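Local coordinates for putative enoyl-CoA hydratase/isomerase (Acinetobacter baumannii, PDB 3FDU), which probably acts on coenzyme A thioesters as a hydratase or isomerase of the crotonase family, its physiological substrate being unknown, at residues D70-P78 against V236-Q246; A110-L118 against A130-S138. The protein carries 4 engineered substitutions. One frame throughout, in Å; residues are numbered along the deposited sequence.

Contact 1: D70-P78 against V236-Q246; sequences DFMGFVQNP and VQSPEMLEAVQ
V75 meets M241, L242 and V245 where the segments of helices 70-76 and 239-246 pass with axes 9.7 Å apart, their N-to-C directions 128° from each other. V75 is the knob in a hole of these three residues, completed by V236 at the end of helix 218-236: CG2 reaches M241 CG at 3.8 Å, while CG1 lies 3.9 Å from V245 CG2. A short beta-branched residue suits this place because both methyls find partners without a long chain to stow. With V75 CG1 anti to its own backbone N (chi1 160°), the methyls fork between V245 and M241. V75 CG2 also lies 3.5 Å above one face of the F71 ring, toward its rim, and the bend at chi2 swings M241 SD to the edge of that ring, 4.1 Å from F71 CE2, a Met-aromatic contact. V236 divides its branches between two ring edges, CG2 meeting F71 CE1 and CG1 meeting F74 CE2. Beyond V75, V245 CG1 packs 3.6 Å from M72 CB. At the exposed margin Q76 lays CG on L242 CD1, and its NE2 turns back to M72 O (3.0 Å, 168°), donating from above the carbonyl plane. Apolar packing thus joins the last modelled helix and the end of helix 218-236 to helix 68-76 at the chain's periphery, with the glutamine NE2 satisfied within its own helix.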
loop_
_atom_site.group_PDB
_atom_site.type_symbol
_atom_site.label_atom_id
_atom_site.label_comp_id
_atom_site.label_asym_id
_atom_site.label_seq_id
_atom_site.Cartn_x
_atom_site.Cartn_y
_atom_site.Cartn_z
ATOM N N ASP A 70 32.764 5.103 12.325
ATOM C CA ASP A 70 32.035 4.736 13.545
ATOM C C ASP A 70 31.579 3.274 13.468
ATOM O O ASP A 70 31.776 2.493 14.418
ATOM C CB ASP A 70 30.820 5.675 13.690
ATOM C CG ASP A 70 30.175 5.652 15.070
ATOM O OD1 ASP A 70 30.855 5.935 16.067
ATOM O OD2 ASP A 70 28.954 5.447 15.156
ATOM N N PHE A 71 30.948 2.901 12.364
ATOM C CA PHE A 71 30.415 1.572 12.208
ATOM C C PHE A 71 31.502 0.494 12.387
ATOM O O PHE A 71 31.249 -0.579 12.905
ATOM C CB PHE A 71 29.765 1.396 10.844
ATOM C CG PHE A 71 29.153 0.038 10.649
ATOM C CD1 PHE A 71 28.115 -0.393 11.483
ATOM C CD2 PHE A 71 29.619 -0.818 9.669
ATOM C CE1 PHE A 71 27.551 -1.646 11.319
ATOM C CE2 PHE A 71 29.040 -2.108 9.494
ATOM C CZ PHE A 71 28.017 -2.515 10.315
ATOM N N MET A 72 32.701 0.766 11.901
ATOM C CA MET A 72 33.709 -0.236 11.973
ATOM C C MET A 72 34.263 -0.373 13.396
ATOM O O MET A 72 34.601 -1.471 13.821
ATOM C CB MET A 72 34.790 0.028 10.927
ATOM C CG MET A 72 34.203 -0.288 9.562
ATOM S SD MET A 72 35.415 -0.355 8.315
ATOM C CE MET A 72 34.431 -0.913 6.951
ATOM N N GLY A 73 34.298 0.724 14.135
ATOM C CA GLY A 73 34.667 0.643 15.542
ATOM C C GLY A 73 33.592 -0.141 16.284
ATOM O O GLY A 73 33.885 -0.943 17.174
ATOM N N PHE A 74 32.339 0.092 15.913
ATOM C CA PHE A 74 31.204 -0.588 16.537
ATOM C C PHE A 74 31.205 -2.108 16.323
ATOM O O PHE A 74 30.968 -2.886 17.285
ATOM C CB PHE A 74 29.875 0.045 16.075
ATOM C CG PHE A 74 28.670 -0.396 16.865
ATOM C CD1 PHE A 74 28.248 0.325 17.988
ATOM C CD2 PHE A 74 27.917 -1.483 16.451
ATOM C CE1 PHE A 74 27.092 -0.050 18.705
ATOM C CE2 PHE A 74 26.767 -1.876 17.153
ATOM C CZ PHE A 74 26.344 -1.148 18.277
ATOM N N VAL A 75 31.465 -2.538 15.089
ATOM C CA VAL A 75 31.452 -3.960 14.771
ATOM C C VAL A 75 32.518 -4.699 15.651
ATOM O O VAL A 75 32.304 -5.843 16.098
ATOM C CB VAL A 75 31.748 -4.217 13.276
ATOM C CG1 VAL A 75 32.227 -5.697 13.062
ATOM C CG2 VAL A 75 30.512 -3.886 12.392
ATOM N N GLN A 76 33.640 -4.039 15.898
ATOM C CA GLN A 76 34.695 -4.598 16.734
ATOM C C GLN A 76 34.468 -4.498 18.252
ATOM O O GLN A 76 35.169 -5.146 19.018
ATOM C CB GLN A 76 36.036 -3.987 16.356
ATOM C CG GLN A 76 36.400 -4.249 14.900
ATOM C CD GLN A 76 37.658 -3.508 14.481
ATOM O OE1 GLN A 76 38.756 -4.029 14.640
ATOM N NE2 GLN A 76 37.504 -2.306 13.950
ATOM N N ASN A 77 33.502 -3.702 18.688
ATOM C CA ASN A 77 33.206 -3.510 20.097
ATOM C C ASN A 77 31.719 -3.282 20.254
ATOM O O ASN A 77 31.320 -2.203 20.637
ATOM C CB ASN A 77 33.962 -2.278 20.653
ATOM C CG ASN A 77 33.963 -2.234 22.197
ATOM O OD1 ASN A 77 33.631 -3.224 22.858
ATOM N ND2 ASN A 77 34.366 -1.086 22.766
ATOM N N PRO A 78 30.891 -4.262 19.882
ATOM C CA PRO A 78 29.445 -3.989 19.801
ATOM C C PRO A 78 28.755 -3.700 21.143
ATOM O O PRO A 78 29.124 -4.294 22.158
ATOM C CB PRO A 78 28.852 -5.277 19.181
ATOM C CG PRO A 78 29.963 -6.352 19.389
ATOM C CD PRO A 78 31.266 -5.572 19.303
ATOM N N VAL A 236 25.126 -7.475 12.496
ATOM C CA VAL A 236 26.312 -6.686 12.897
ATOM C C VAL A 236 27.442 -7.542 13.593
ATOM O O VAL A 236 28.666 -7.288 13.414
ATOM C CB VAL A 236 25.911 -5.569 13.856
ATOM C CG1 VAL A 236 27.142 -5.016 14.634
ATOM C CG2 VAL A 236 25.043 -4.449 13.116
ATOM N N GLN A 237 27.001 -8.474 14.436
ATOM C CA GLN A 237 27.885 -9.371 15.212
ATOM C C GLN A 237 28.299 -10.632 14.481
ATOM O O GLN A 237 29.003 -11.495 15.045
ATOM C CB GLN A 237 27.166 -9.780 16.535
ATOM C CG GLN A 237 27.129 -8.587 17.454
ATOM C CD GLN A 237 26.519 -8.880 18.779
ATOM O OE1 GLN A 237 25.490 -8.300 19.117
ATOM N NE2 GLN A 237 27.127 -9.807 19.552
ATOM N N SER A 238 27.864 -10.785 13.247
ATOM C CA SER A 238 28.194 -12.011 12.555
ATOM C C SER A 238 29.723 -12.174 12.320
ATOM O O SER A 238 30.469 -11.198 12.169
ATOM C CB SER A 238 27.400 -12.132 11.243
ATOM O OG SER A 238 27.933 -11.210 10.300
ATOM N N PRO A 239 30.193 -13.431 12.313
ATOM C CA PRO A 239 31.631 -13.643 12.155
ATOM C C PRO A 239 32.109 -13.105 10.813
ATOM O O PRO A 239 33.218 -12.575 10.722
ATOM C CB PRO A 239 31.778 -15.176 12.184
ATOM C CG PRO A 239 30.560 -15.677 12.915
ATOM C CD PRO A 239 29.452 -14.665 12.644
ATOM N N GLU A 240 31.292 -13.230 9.784
ATOM C CA GLU A 240 31.725 -12.743 8.478
ATOM C C GLU A 240 31.843 -11.207 8.431
ATOM O O GLU A 240 32.698 -10.656 7.718
ATOM C CB GLU A 240 30.904 -13.374 7.327
ATOM C CG GLU A 240 29.451 -12.947 7.206
ATOM C CD GLU A 240 28.487 -13.792 8.085
ATOM O OE1 GLU A 240 28.941 -14.370 9.115
ATOM O OE2 GLU A 240 27.264 -13.839 7.759
ATOM N N MET A 241 31.056 -10.507 9.241
ATOM C CA MET A 241 31.131 -9.043 9.285
ATOM C C MET A 241 32.444 -8.607 9.944
ATOM O O MET A 241 33.154 -7.720 9.448
ATOM C CB MET A 241 29.922 -8.446 10.058
ATOM C CG MET A 241 29.890 -6.899 10.122
ATOM S SD MET A 241 29.632 -6.025 8.471
ATOM C CE MET A 241 27.986 -6.483 8.235
ATOM N N LEU A 242 32.757 -9.199 11.103
ATOM C CA LEU A 242 34.023 -8.918 11.769
ATOM C C LEU A 242 35.283 -9.160 10.860
ATOM O O LEU A 242 36.195 -8.346 10.857
ATOM C CB LEU A 242 34.150 -9.754 13.062
ATOM C CG LEU A 242 35.428 -9.499 13.880
ATOM C CD1 LEU A 242 35.544 -8.032 14.332
ATOM C CD2 LEU A 242 35.450 -10.431 15.185
ATOM N N GLU A 243 35.330 -10.265 10.125
ATOM C CA GLU A 243 36.471 -10.583 9.234
ATOM C C GLU A 243 36.599 -9.505 8.186
ATOM O O GLU A 243 37.695 -8.985 7.924
ATOM C CB GLU A 243 36.239 -11.891 8.472
ATOM C CG GLU A 243 36.087 -13.126 9.337
ATOM C CD GLU A 243 37.335 -14.016 9.372
ATOM O OE1 GLU A 243 38.369 -13.605 9.951
ATOM O OE2 GLU A 243 37.262 -15.149 8.842
ATOM N N ALA A 244 35.459 -9.146 7.591
ATOM C CA ALA A 244 35.476 -8.105 6.561
ATOM C C ALA A 244 35.917 -6.747 7.116
ATOM O O ALA A 244 36.711 -6.041 6.492
ATOM C CB ALA A 244 34.154 -8.041 5.874
ATOM N N VAL A 245 35.493 -6.386 8.325
ATOM C CA VAL A 245 35.928 -5.120 8.867
ATOM C C VAL A 245 37.424 -5.176 9.216
ATOM O O VAL A 245 38.209 -4.234 8.943
ATOM C CB VAL A 245 35.080 -4.660 10.114
ATOM C CG1 VAL A 245 35.732 -3.470 10.760
ATOM C CG2 VAL A 245 33.605 -4.322 9.701
ATOM N N GLN A 246 37.835 -6.301 9.786
ATOM C CA GLN A 246 39.229 -6.462 10.174
ATOM C C GLN A 246 40.151 -6.270 8.934
ATOM O O GLN A 246 41.132 -5.499 8.968
ATOM C CB GLN A 246 39.405 -7.813 10.835
ATOM C CG GLN A 246 38.944 -7.823 12.287
ATOM C CD GLN A 246 39.006 -9.194 12.880
ATOM O OE1 GLN A 246 38.830 -10.196 12.180
ATOM N NE2 GLN A 246 39.275 -9.263 14.172
#

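Contact 2: A110-L118 against A130-S138; sequences AIGIGVTIL and ALFQIPFVS
A chi1 of -56° sets the F132 ring beside its own backbone N, where CD1 lies 3.7 Å from A110 CB, and V115, with CG1 anti to N, sends CG1 to I134 and CG2 to F132 CB. These groups pack around a parallel strand pair, 109-111 with 131-133, in the smaller sheet of a crotonase-type fold. The ladder has three bonds: A110 N to L131 O, Q133 N to A110 O, and G112 N to Q133 O, the last short and nearly straight at 2.8 Å and 173°. Small A110 suits its place against the phenyl ring, which L118 CD1 also touches. On the other face of the sheet I111 CG2 rests on P135 CG at 3.7 Å; the extended Q133 chain carries its amide to K169 and A167. G112, the N-cap of helix 113-116, has a positive phi of 72° that glycine adopts readily, and its O accepts from both V115 N and T116 N. In crotonase relatives this glycine-rich turn supplies an oxyanion-hole N-H, so it probably lies near the thioester site here. Lacking a side chain, G112 lets P135 CD and the F136 ring come close. T116 points its methyl at that ring's edge, in its plane, with CG2 3.8 Å from F136 CE2.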
loop_
_atom_site.group_PDB
_atom_site.type_symbol
_atom_site.label_atom_id
_atom_site.label_comp_id
_atom_site.label_asym_id
_atom_site.label_seq_id
_atom_site.Cartn_x
_atom_site.Cartn_y
_atom_site.Cartn_z
ATOM N N ALA A 110 20.354 10.633 0.604
ATOM C CA ALA A 110 19.507 10.201 1.716
ATOM C C ALA A 110 19.618 8.707 1.744
ATOM O O ALA A 110 18.918 8.023 0.988
ATOM C CB ALA A 110 18.075 10.598 1.444
ATOM N N ILE A 111 20.489 8.197 2.612
ATOM C CA ILE A 111 20.918 6.767 2.552
ATOM C C ILE A 111 20.653 6.056 3.861
ATOM O O ILE A 111 20.886 6.640 4.906
ATOM C CB ILE A 111 22.449 6.680 2.202
ATOM C CG1 ILE A 111 22.653 7.199 0.722
ATOM C CG2 ILE A 111 22.953 5.224 2.239
ATOM C CD1 ILE A 111 24.158 7.356 0.328
ATOM N N GLY A 112 20.080 4.847 3.808
ATOM C CA GLY A 112 19.952 3.970 4.989
ATOM C C GLY A 112 18.889 4.555 5.902
ATOM O O GLY A 112 17.704 4.616 5.545
ATOM N N ILE A 113 19.306 5.016 7.080
ATOM C CA ILE A 113 18.422 5.808 7.911
ATOM C C ILE A 113 17.846 7.082 7.219
ATOM O O ILE A 113 16.807 7.576 7.629
ATOM C CB ILE A 113 19.137 6.241 9.206
ATOM C CG1 ILE A 113 18.106 6.876 10.149
ATOM C CG2 ILE A 113 20.256 7.245 8.902
ATOM C CD1 ILE A 113 18.097 6.296 11.515
ATOM N N GLY A 114 18.524 7.617 6.198
ATOM C CA GLY A 114 17.980 8.741 5.411
ATOM C C GLY A 114 16.702 8.367 4.674
ATOM O O GLY A 114 15.854 9.245 4.428
ATOM N N VAL A 115 16.530 7.089 4.348
ATOM C CA VAL A 115 15.254 6.593 3.826
ATOM C C VAL A 115 14.313 6.088 4.959
ATOM O O VAL A 115 13.112 6.369 4.920
ATOM C CB VAL A 115 15.419 5.413 2.827
ATOM C CG1 VAL A 115 14.041 4.805 2.414
ATOM C CG2 VAL A 115 16.079 5.860 1.527
ATOM N N THR A 116 14.817 5.294 5.917
ATOM C CA THR A 116 13.869 4.701 6.907
ATOM C C THR A 116 13.232 5.736 7.860
ATOM O O THR A 116 12.121 5.522 8.328
ATOM C CB THR A 116 14.508 3.583 7.706
ATOM O OG1 THR A 116 15.604 4.125 8.446
ATOM C CG2 THR A 116 14.994 2.446 6.777
ATOM N N ILE A 117 13.923 6.843 8.137
ATOM C CA ILE A 117 13.329 7.914 8.922
ATOM C C ILE A 117 12.136 8.579 8.192
ATOM O O ILE A 117 11.214 9.085 8.840
ATOM C CB ILE A 117 14.372 8.983 9.391
ATOM C CG1 ILE A 117 13.763 9.795 10.540
ATOM C CG2 ILE A 117 14.737 9.930 8.224
ATOM C CD1 ILE A 117 14.609 10.083 11.679
ATOM N N LEU A 118 12.125 8.540 6.853
ATOM C CA LEU A 118 11.002 9.085 6.063
ATOM C C LEU A 118 9.713 8.351 6.385
ATOM O O LEU A 118 8.613 8.923 6.298
ATOM C CB LEU A 118 11.281 8.945 4.555
ATOM C CG LEU A 118 12.587 9.598 4.098
ATOM C CD1 LEU A 118 12.677 9.442 2.597
ATOM C CD2 LEU A 118 12.603 11.089 4.563
ATOM N N ALA A 130 17.724 14.785 -5.091
ATOM C CA ALA A 130 17.695 13.723 -4.089
ATOM C C ALA A 130 18.103 12.349 -4.638
ATOM O O ALA A 130 17.625 11.905 -5.671
ATOM C CB ALA A 130 16.341 13.658 -3.453
ATOM N N LEU A 131 18.983 11.670 -3.912
ATOM C CA LEU A 131 19.442 10.361 -4.320
ATOM C C LEU A 131 19.321 9.437 -3.119
ATOM O O LEU A 131 20.017 9.616 -2.120
ATOM C CB LEU A 131 20.915 10.409 -4.797
ATOM C CG LEU A 131 21.106 11.092 -6.184
ATOM C CD1 LEU A 131 22.613 11.211 -6.399
ATOM C CD2 LEU A 131 20.387 10.345 -7.359
ATOM N N PHE A 132 18.466 8.445 -3.240
ATOM C CA PHE A 132 18.105 7.595 -2.101
ATOM C C PHE A 132 18.741 6.199 -2.230
ATOM O O PHE A 132 18.963 5.705 -3.325
ATOM C CB PHE A 132 16.593 7.401 -2.031
ATOM C CG PHE A 132 15.778 8.684 -1.965
ATOM C CD1 PHE A 132 15.408 9.214 -0.733
ATOM C CD2 PHE A 132 15.338 9.318 -3.125
ATOM C CE1 PHE A 132 14.632 10.380 -0.654
ATOM C CE2 PHE A 132 14.566 10.501 -3.067
ATOM C CZ PHE A 132 14.211 11.041 -1.829
ATOM N N GLN A 133 18.930 5.525 -1.089
ATOM C CA GLN A 133 19.365 4.135 -1.130
ATOM C C GLN A 133 19.095 3.468 0.214
ATOM O O GLN A 133 19.197 4.120 1.261
ATOM C CB GLN A 133 20.877 4.056 -1.447
ATOM C CG GLN A 133 21.383 2.564 -1.649
ATOM C CD GLN A 133 22.905 2.561 -1.744
ATOM O OE1 GLN A 133 23.543 3.533 -1.336
ATOM N NE2 GLN A 133 23.470 1.514 -2.312
ATOM N N ILE A 134 18.697 2.180 0.180
ATOM C CA ILE A 134 18.645 1.329 1.376
ATOM C C ILE A 134 19.701 0.247 1.199
ATOM O O ILE A 134 19.448 -0.803 0.609
ATOM C CB ILE A 134 17.262 0.622 1.510
ATOM C CG1 ILE A 134 16.146 1.611 1.140
ATOM C CG2 ILE A 134 17.020 0.105 2.974
ATOM C CD1 ILE A 134 14.748 1.044 1.357
ATOM N N PRO A 135 20.892 0.507 1.666
ATOM C CA PRO A 135 22.043 -0.367 1.379
ATOM C C PRO A 135 22.208 -1.533 2.332
ATOM O O PRO A 135 23.211 -2.285 2.198
ATOM C CB PRO A 135 23.242 0.581 1.552
ATOM C CG PRO A 135 22.769 1.571 2.584
ATOM C CD PRO A 135 21.276 1.740 2.370
ATOM N N PHE A 136 21.259 -1.729 3.263
ATOM C CA PHE A 136 21.430 -2.753 4.322
ATOM C C PHE A 136 21.785 -4.134 3.769
ATOM O O PHE A 136 22.705 -4.791 4.256
ATOM C CB PHE A 136 20.176 -2.857 5.267
ATOM C CG PHE A 136 19.710 -1.497 5.831
ATOM C CD1 PHE A 136 20.611 -0.609 6.400
ATOM C CD2 PHE A 136 18.362 -1.136 5.790
ATOM C CE1 PHE A 136 20.173 0.651 6.898
ATOM C CE2 PHE A 136 17.938 0.080 6.293
ATOM C CZ PHE A 136 18.837 0.964 6.829
ATOM N N VAL A 137 21.064 -4.620 2.774
ATOM C CA VAL A 137 21.423 -5.965 2.257
ATOM C C VAL A 137 22.867 -6.071 1.745
ATOM O O VAL A 137 23.572 -7.078 1.999
ATOM C CB VAL A 137 20.396 -6.486 1.221
ATOM C CG1 VAL A 137 20.960 -7.755 0.497
ATOM C CG2 VAL A 137 19.062 -6.851 1.974
ATOM N N SER A 138 23.324 -5.059 1.002
ATOM C CA SER A 138 24.659 -5.162 0.404
ATOM C C SER A 138 25.737 -4.913 1.444
ATOM O O SER A 138 26.888 -5.329 1.255
ATOM C CB SER A 138 24.821 -4.221 -0.814
ATOM O OG SER A 138 24.520 -2.905 -0.395
#

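From the N terminus the chain passes through the first strands of the six-stranded sheet and reaches helix 68-76, the first half of contact 1. It then runs through helix 87-97 and strand 102-106 to strand 109-111, where contact 2 opens. Only eleven residues, including strand 123-126, separate its two segments, so contact 2 closes a short loop within the core. That loop is nested in the far longer one, 157 residues, that contact 1 closes when helix 239-248 returns to helix 68-76. Contact 2 thus binds the smaller sheet and helix 113-116 together, whereas contact 1 ties the C-terminal helix to an early one; the centres of the two contacts are about 20 Å apart.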